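PDB 1YCO: branched-chain phosphotransacylase from Enterococcus faecalis, which probably transfers branched-chain acyl groups between coenzyme A and phosphate. Local coordinates for residues 49-54 with 58-63; 191-196 with 201-206. All blocks are in the same frame, centred on the assembly; numbering follows the deposited sequence.

Contact 1 of 2, residues 49-54 with 58-63; sequences VHCSDE and AQEAVS
E54 and A58 are joined by one turn of alpha-helix: A58 N donates to E54 O at 2.9 Å, and the N-H points almost straight at its acceptor, at 176°. This i to i+4 bond belongs to the first turn of helix 54-66, and the same turn geometry leaves the CB of A58 3.6 Å from E54 O. The ladder goes on with V62 N to A58 O at 2.9 Å and S63 N to Q59 O at 3.0 Å. D53 sits just ahead as N-cap, its OD2 accepting from A55 N.

The side-chain packing begins with C51 and E60. E60 reaches back from the next turn, its CG anti to the carbonyl carbon (chi1 -68°) and the chain extended beyond, which carries the carboxylate to the thiol side of C51. How closely the two groups approach is doubtful in this model. C51 is buried and also packs on A56 and V57.

In the fold, helix 54-66 links strand 47-50, an edge of the parallel sheet within this chain, to parallel strand 72-75: a beta-alpha-beta crossover, in keeping with strand order 3-2-1-4-5. On its way it passes F34 of strand 29-35, which meets V49, C51, E60 and A61, and S5 of strand 2-7, which bonds to A61 O. V62 lies on L83 and M87 of helix 80-87, and A58 and Q59 touch E86 of that same helix.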
ATOM      1  N   VAL A  49     -37.599 -13.016   1.909  1.00 51.60           N
ATOM      2  CA  VAL A  49     -37.921 -14.101   0.982  1.00 52.32           C
ATOM      3  C   VAL A  49     -37.033 -15.321   1.284  1.00 54.05           C
ATOM      4  O   VAL A  49     -35.826 -15.297   1.030  1.00 54.80           O
ATOM      5  CB  VAL A  49     -37.703 -13.702  -0.501  1.00 50.84           C
ATOM      6  CG1 VAL A  49     -38.090 -14.862  -1.405  1.00 47.60           C
ATOM      7  CG2 VAL A  49     -38.524 -12.472  -0.853  1.00 50.12           C
ATOM      8  N   HIS A  50     -37.630 -16.381   1.825  1.00 54.20           N
ATOM      9  CA  HIS A  50     -36.881 -17.593   2.156  1.00 54.97           C
ATOM     10  C   HIS A  50     -36.456 -18.366   0.911  1.00 55.01           C
ATOM     11  O   HIS A  50     -37.101 -18.278  -0.138  1.00 55.41           O
ATOM     12  CB  HIS A  50     -37.718 -18.514   3.044  1.00 56.05           C
ATOM     13  CG  HIS A  50     -36.952 -19.673   3.600  1.00 56.99           C
ATOM     14  ND1 HIS A  50     -37.437 -20.963   3.584  1.00 57.13           N
ATOM     15  CD2 HIS A  50     -35.746 -19.731   4.215  1.00 57.68           C
ATOM     16  CE1 HIS A  50     -36.565 -21.766   4.165  1.00 57.26           C
ATOM     17  NE2 HIS A  50     -35.530 -21.043   4.557  1.00 58.30           N
ATOM     18  N   CYS A  51     -35.371 -19.128   1.042  1.00 54.65           N
ATOM     19  CA  CYS A  51     -34.830 -19.932  -0.059  1.00 54.65           C
ATOM     20  C   CYS A  51     -34.316 -21.288   0.446  1.00 54.52           C
ATOM     21  O   CYS A  51     -33.921 -21.409   1.604  1.00 55.10           O
ATOM     22  CB  CYS A  51     -33.687 -19.171  -0.747  1.00 55.12           C
ATOM     23  SG  CYS A  51     -34.121 -17.495  -1.317  1.00 57.64           S
ATOM     24  N   SER A  52     -34.315 -22.294  -0.427  1.00 54.54           N
ATOM     25  CA  SER A  52     -33.865 -23.651  -0.083  1.00 55.64           C
ATOM     26  C   SER A  52     -32.413 -23.763   0.374  1.00 56.09           C
ATOM     27  O   SER A  52     -32.115 -24.381   1.403  1.00 54.92           O
ATOM     28  CB  SER A  52     -34.047 -24.595  -1.278  1.00 55.12           C
ATOM     29  OG  SER A  52     -35.394 -24.645  -1.693  1.00 57.47           O
ATOM     30  N   ASP A  53     -31.518 -23.184  -0.423  1.00 56.19           N
ATOM     31  CA  ASP A  53     -30.083 -23.202  -0.150  1.00 56.49           C
ATOM     32  C   ASP A  53     -29.404 -21.935  -0.676  1.00 55.02           C
ATOM     33  O   ASP A  53     -30.049 -21.075  -1.271  1.00 54.95           O
ATOM     34  CB  ASP A  53     -29.428 -24.438  -0.789  1.00 58.30           C
ATOM     35  CG  ASP A  53     -27.916 -24.469  -0.585  1.00 61.50           C
ATOM     36  OD1 ASP A  53     -27.465 -24.526   0.585  1.00 62.17           O
ATOM     37  OD2 ASP A  53     -27.174 -24.432  -1.597  1.00 62.75           O
ATOM     38  N   GLU A  54     -28.100 -21.838  -0.448  1.00 53.41           N
ATOM     39  CA  GLU A  54     -27.311 -20.695  -0.877  1.00 52.35           C
ATOM     40  C   GLU A  54     -27.366 -20.502  -2.390  1.00 50.60           C
ATOM     41  O   GLU A  54     -27.549 -19.383  -2.872  1.00 50.01           O
ATOM     42  CB  GLU A  54     -25.860 -20.865  -0.417  1.00 53.76           C
ATOM     43  CG  GLU A  54     -25.706 -20.934   1.105  1.00 56.96           C
ATOM     44  CD  GLU A  54     -26.229 -19.685   1.803  1.00 59.69           C
ATOM     45  OE1 GLU A  54     -26.357 -19.695   3.050  1.00 61.50           O
ATOM     46  OE2 GLU A  54     -26.511 -18.688   1.103  1.00 61.60           O
ATOM     47  N   ALA A  58     -28.572 -16.969  -3.992  1.00 47.40           N
ATOM     48  CA  ALA A  58     -27.793 -16.231  -4.974  1.00 48.00           C
ATOM     49  C   ALA A  58     -28.541 -16.120  -6.293  1.00 48.63           C
ATOM     50  O   ALA A  58     -28.672 -15.031  -6.847  1.00 49.58           O
ATOM     51  CB  ALA A  58     -26.450 -16.924  -5.199  1.00 47.62           C
ATOM     52  N   GLN A  59     -29.043 -17.243  -6.792  1.00 48.74           N
ATOM     53  CA  GLN A  59     -29.749 -17.220  -8.067  1.00 49.86           C
ATOM     54  C   GLN A  59     -30.930 -16.260  -8.052  1.00 47.90           C
ATOM     55  O   GLN A  59     -31.158 -15.539  -9.016  1.00 47.72           O
ATOM     56  CB  GLN A  59     -30.228 -18.624  -8.443  1.00 51.16           C
ATOM     57  CG  GLN A  59     -30.728 -18.727  -9.884  1.00 53.67           C
ATOM     58  CD  GLN A  59     -32.199 -18.360 -10.034  1.00 57.08           C
ATOM     59  OE1 GLN A  59     -32.665 -18.042 -11.134  1.00 58.11           O
ATOM     60  NE2 GLN A  59     -32.941 -18.415  -8.931  1.00 56.37           N
ATOM     61  N   GLU A  60     -31.670 -16.254  -6.951  1.00 48.13           N
ATOM     62  CA  GLU A  60     -32.828 -15.389  -6.825  1.00 48.14           C
ATOM     63  C   GLU A  60     -32.472 -13.906  -6.650  1.00 47.54           C
ATOM     64  O   GLU A  60     -33.192 -13.026  -7.135  1.00 47.92           O
ATOM     65  CB  GLU A  60     -33.710 -15.891  -5.688  1.00 49.15           C
ATOM     66  CG  GLU A  60     -34.345 -17.233  -6.021  1.00 54.01           C
ATOM     67  CD  GLU A  60     -35.481 -17.603  -5.091  1.00 56.78           C
ATOM     68  OE1 GLU A  60     -35.205 -17.969  -3.929  1.00 58.40           O
ATOM     69  OE2 GLU A  60     -36.655 -17.515  -5.525  1.00 58.82           O
ATOM     70  N   ALA A  61     -31.356 -13.640  -5.974  1.00 45.88           N
ATOM     71  CA  ALA A  61     -30.880 -12.273  -5.761  1.00 44.90           C
ATOM     72  C   ALA A  61     -30.419 -11.665  -7.085  1.00 43.77           C
ATOM     73  O   ALA A  61     -30.793 -10.542  -7.441  1.00 39.90           O
ATOM     74  CB  ALA A  61     -29.720 -12.271  -4.766  1.00 43.81           C
ATOM     75  N   VAL A  62     -29.603 -12.431  -7.808  1.00 43.62           N
ATOM     76  CA  VAL A  62     -29.051 -12.019  -9.096  1.00 45.24           C
ATOM     77  C   VAL A  62     -30.148 -11.886 -10.144  1.00 46.65           C
ATOM     78  O   VAL A  62     -30.045 -11.074 -11.061  1.00 46.75           O
ATOM     79  CB  VAL A  62     -28.009 -13.043  -9.609  1.00 45.87           C
ATOM     80  CG1 VAL A  62     -27.483 -12.621 -10.974  1.00 46.20           C
ATOM     81  CG2 VAL A  62     -26.871 -13.171  -8.617  1.00 45.84           C
ATOM     82  N   SER A  63     -31.195 -12.693 -10.010  1.00 47.95           N
ATOM     83  CA  SER A  63     -32.304 -12.658 -10.956  1.00 49.62           C
ATOM     84  C   SER A  63     -33.026 -11.318 -10.905  1.00 49.26           C
ATOM     85  O   SER A  63     -33.338 -10.720 -11.938  1.00 48.99           O
ATOM     86  CB  SER A  63     -33.298 -13.774 -10.642  1.00 50.55           C
ATOM     87  OG  SER A  63     -34.630 -13.272 -10.679  1.00 51.86           O
TER

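Contact 2 of 2, residues 191-196 with 201-206. With PO4 (phosphate ion), chain C.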
ATOM      1  N   LEU A 191       2.760   7.699  -5.519  1.00 25.86           N
ATOM      2  CA  LEU A 191       1.596   8.080  -4.717  1.00 25.85           C
ATOM      3  C   LEU A 191       1.622   9.535  -4.236  1.00 24.46           C
ATOM      4  O   LEU A 191       0.629  10.245  -4.343  1.00 25.19           O
ATOM      5  CB  LEU A 191       1.466   7.135  -3.506  1.00 24.38           C
ATOM      6  CG  LEU A 191       0.286   7.328  -2.544  1.00 24.01           C
ATOM      7  CD1 LEU A 191      -0.998   6.867  -3.215  1.00 23.36           C
ATOM      8  CD2 LEU A 191       0.516   6.533  -1.253  1.00 20.43           C
ATOM      9  N   ASP A 192       2.742   9.984  -3.687  1.00 26.93           N
ATOM     10  CA  ASP A 192       2.800  11.370  -3.209  1.00 27.95           C
ATOM     11  C   ASP A 192       2.666  12.374  -4.361  1.00 26.74           C
ATOM     12  O   ASP A 192       1.920  13.345  -4.251  1.00 27.54           O
ATOM     13  CB  ASP A 192       4.098  11.613  -2.441  1.00 29.82           C
ATOM     14  CG  ASP A 192       5.305  11.191  -3.224  1.00 36.41           C
ATOM     15  OD1 ASP A 192       5.101  10.582  -4.298  1.00 40.42           O
ATOM     16  OD2 ASP A 192       6.448  11.451  -2.778  1.00 39.16           O
ATOM     17  N   LEU A 193       3.390  12.151  -5.457  1.00 25.86           N
ATOM     18  CA  LEU A 193       3.283  13.060  -6.599  1.00 28.13           C
ATOM     19  C   LEU A 193       1.878  13.025  -7.221  1.00 28.85           C
ATOM     20  O   LEU A 193       1.458  13.961  -7.914  1.00 27.78           O
ATOM     21  CB  LEU A 193       4.337  12.744  -7.670  1.00 28.07           C
ATOM     22  CG  LEU A 193       5.776  13.108  -7.238  1.00 31.98           C
ATOM     23  CD1 LEU A 193       6.793  12.539  -8.214  1.00 30.15           C
ATOM     24  CD2 LEU A 193       5.903  14.621  -7.142  1.00 30.16           C
ATOM     25  N   ALA A 194       1.140  11.957  -6.943  1.00 27.62           N
ATOM     26  CA  ALA A 194      -0.203  11.825  -7.472  1.00 27.45           C
ATOM     27  C   ALA A 194      -1.294  12.486  -6.611  1.00 28.74           C
ATOM     28  O   ALA A 194      -2.280  13.024  -7.139  1.00 29.30           O
ATOM     29  CB  ALA A 194      -0.533  10.357  -7.675  1.00 24.60           C
ATOM     30  N   THR A 195      -1.096  12.474  -5.297  1.00 26.94           N
ATOM     31  CA  THR A 195      -2.079  12.990  -4.354  1.00 30.31           C
ATOM     32  C   THR A 195      -1.681  14.169  -3.463  1.00 30.22           C
ATOM     33  O   THR A 195      -2.522  14.690  -2.736  1.00 29.82           O
ATOM     34  CB  THR A 195      -2.508  11.871  -3.408  1.00 32.70           C
ATOM     35  OG1 THR A 195      -1.348  11.400  -2.708  1.00 31.89           O
ATOM     36  CG2 THR A 195      -3.127  10.698  -4.186  1.00 30.55           C
ATOM     37  N   SER A 196      -0.417  14.581  -3.507  1.00 30.00           N
ATOM     38  CA  SER A 196       0.044  15.679  -2.663  1.00 31.97           C
ATOM     39  C   SER A 196       0.653  16.854  -3.413  1.00 33.02           C
ATOM     40  O   SER A 196       1.819  16.800  -3.820  1.00 33.28           O
ATOM     41  CB  SER A 196       1.062  15.155  -1.646  1.00 32.43           C
ATOM     42  OG  SER A 196       1.583  16.208  -0.856  1.00 31.70           O
ATOM     43  N   ALA A 201       5.374  20.264  -5.201  1.00 48.45           N
ATOM     44  CA  ALA A 201       6.112  21.510  -5.056  1.00 51.39           C
ATOM     45  C   ALA A 201       7.453  21.213  -4.403  1.00 52.97           C
ATOM     46  O   ALA A 201       8.495  21.698  -4.841  1.00 55.66           O
ATOM     47  CB  ALA A 201       5.319  22.498  -4.207  1.00 50.54           C
ATOM     48  N   HIS A 202       7.415  20.386  -3.368  1.00 54.03           N
ATOM     49  CA  HIS A 202       8.607  20.005  -2.626  1.00 55.04           C
ATOM     50  C   HIS A 202       9.663  19.435  -3.560  1.00 54.97           C
ATOM     51  O   HIS A 202      10.846  19.699  -3.387  1.00 56.60           O
ATOM     52  CB  HIS A 202       8.232  18.972  -1.556  1.00 57.26           C
ATOM     53  CG  HIS A 202       9.354  18.600  -0.638  1.00 60.26           C
ATOM     54  ND1 HIS A 202       9.237  17.612   0.315  1.00 63.07           N
ATOM     55  CD2 HIS A 202      10.615  19.085  -0.523  1.00 63.60           C
ATOM     56  CE1 HIS A 202      10.377  17.502   0.979  1.00 63.81           C
ATOM     57  NE2 HIS A 202      11.228  18.384   0.489  1.00 64.40           N
ATOM     58  N   LYS A 203       9.250  18.648  -4.548  1.00 55.47           N
ATOM     59  CA  LYS A 203      10.219  18.066  -5.473  1.00 55.56           C
ATOM     60  C   LYS A 203      10.270  18.831  -6.785  1.00 55.52           C
ATOM     61  O   LYS A 203      10.969  18.428  -7.714  1.00 56.00           O
ATOM     62  CB  LYS A 203       9.891  16.598  -5.747  1.00 56.21           C
ATOM     63  CG  LYS A 203      10.047  15.689  -4.547  1.00 57.72           C
ATOM     64  CD  LYS A 203       9.726  14.237  -4.895  1.00 59.34           C
ATOM     65  CE  LYS A 203      10.743  13.620  -5.873  1.00 59.87           C
ATOM     66  NZ  LYS A 203      10.646  14.128  -7.288  1.00 58.70           N
ATOM     67  N   ARG A 204       9.528  19.935  -6.854  1.00 55.17           N
ATOM     68  CA  ARG A 204       9.483  20.771  -8.054  1.00 54.50           C
ATOM     69  C   ARG A 204       9.167  19.948  -9.299  1.00 53.50           C
ATOM     70  O   ARG A 204       9.705  20.207 -10.375  1.00 54.75           O
ATOM     71  CB  ARG A 204      10.823  21.480  -8.254  1.00 55.03           C
ATOM     72  CG  ARG A 204      11.208  22.405  -7.130  1.00 56.11           C
ATOM     73  CD  ARG A 204      12.597  22.945  -7.360  1.00 56.41           C
ATOM     74  NE  ARG A 204      12.984  23.932  -6.356  1.00 55.36           N
ATOM     75  CZ  ARG A 204      14.191  24.479  -6.287  1.00 55.63           C
ATOM     76  NH1 ARG A 204      15.128  24.135  -7.165  1.00 56.49           N
ATOM     77  NH2 ARG A 204      14.459  25.368  -5.347  1.00 55.50           N
ATOM     78  N   TYR A 205       8.304  18.949  -9.142  1.00 51.60           N
ATOM     79  CA  TYR A 205       7.913  18.086 -10.246  1.00 47.23           C
ATOM     80  C   TYR A 205       6.962  18.847 -11.170  1.00 47.14           C
ATOM     81  O   TYR A 205       6.266  19.776 -10.746  1.00 46.89           O
ATOM     82  CB  TYR A 205       7.218  16.829  -9.701  1.00 44.12           C
ATOM     83  CG  TYR A 205       6.617  15.950 -10.772  1.00 38.18           C
ATOM     84  CD1 TYR A 205       7.393  15.033 -11.472  1.00 35.87           C
ATOM     85  CD2 TYR A 205       5.276  16.089 -11.134  1.00 35.97           C
ATOM     86  CE1 TYR A 205       6.851  14.278 -12.516  1.00 35.29           C
ATOM     87  CE2 TYR A 205       4.726  15.340 -12.175  1.00 35.28           C
ATOM     88  CZ  TYR A 205       5.525  14.438 -12.868  1.00 34.64           C
ATOM     89  OH  TYR A 205       5.000  13.742 -13.935  1.00 35.39           O
ATOM     90  N   SER A 206       6.951  18.455 -12.439  1.00 46.03           N
ATOM     91  CA  SER A 206       6.079  19.065 -13.433  1.00 45.23           C
ATOM     92  C   SER A 206       5.580  17.943 -14.350  1.00 43.18           C
ATOM     93  O   SER A 206       6.375  17.146 -14.841  1.00 43.09           O
ATOM     94  CB  SER A 206       6.855  20.111 -14.243  1.00 48.48           C
ATOM     95  OG  SER A 206       5.987  20.864 -15.089  1.00 51.00           O
TER
HETATM   96  P   PO4 C5001      -1.043  18.979   0.040  1.00 59.47           P
HETATM   97  O1  PO4 C5001      -0.030  18.953  -1.053  1.00 59.95           O
HETATM   98  O2  PO4 C5001      -1.303  17.563   0.525  1.00 60.16           O
HETATM   99  O3  PO4 C5001      -0.513  19.807   1.205  1.00 61.42           O
HETATM  100  O4  PO4 C5001      -2.327  19.591  -0.485  1.00 59.21           O
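L193 and Y205 carry this contact, the leucine's forked end lying against the base of the tyrosine side chain. CD2 of L193 comes within 3.6 Å of Y205 CB and 3.9 Å of Y205 CG, while the other branch, CD1, lies 4.1 Å from Y205 CD1. The two side chains meet at a slant. In Y205 the ring carbon CG stands opposite the backbone N (chi1 173°), which sends the ring past the leucine and onto F186 and L189 of strand 184-189.

K203 comes in beside this pair, and its NZ ends 4.3 Å from L193 CD1. That amine has a long, weak ion pair with E158, whose side chain also touches L193.

Polar atoms help hold the helix that presents the leucine. D192 OD1 takes a bent bond (133°) from L193 N, which meets it from above the carboxylate plane, and S190 OG bonds to the same oxygen. T195 OG1 and T195 N both donate to L191 O, the hydroxyl at 2.8 Å from above the carbonyl plane.

S196 ends this helix and caps the next, its OG bonding to A199 N. The same hydroxyl gives a hydrogen bond to phosphate O1 at 3.2 Å; the ion probably comes from the crystallisation liquor.

Helix 197-202 in turn closes at R204, whose positive phi (52°) and two bonds back into the last turn make a Schellman motif. Two short consecutive helices, 191-195 and 197-202, joined at S196, thus follow strand 184-189, an edge of the mixed sheet within this chain, and the Schellman motif ends the second, after which Y205 comes against L193.

Contacts 1 and 2 lie on opposite sides of the chain's centre, their own centres 49 Å apart and their nearest atoms about 33 Å apart, and they share no helix or strand. Both are partly buried and both follow a strand at the edge of a sheet within this chain, but of different sheets: the parallel one for 49-54 with 58-63, the mixed one for 191-196 with 201-206. Contact 1 is bonded through the backbone of a helix's opening turn; contact 2 relies on apolar packing of a short helix against the loop after the next, with side-chain bonds within 191-196. The second subunit also separates them, since it packs on contact 2 but does not touch contact 1.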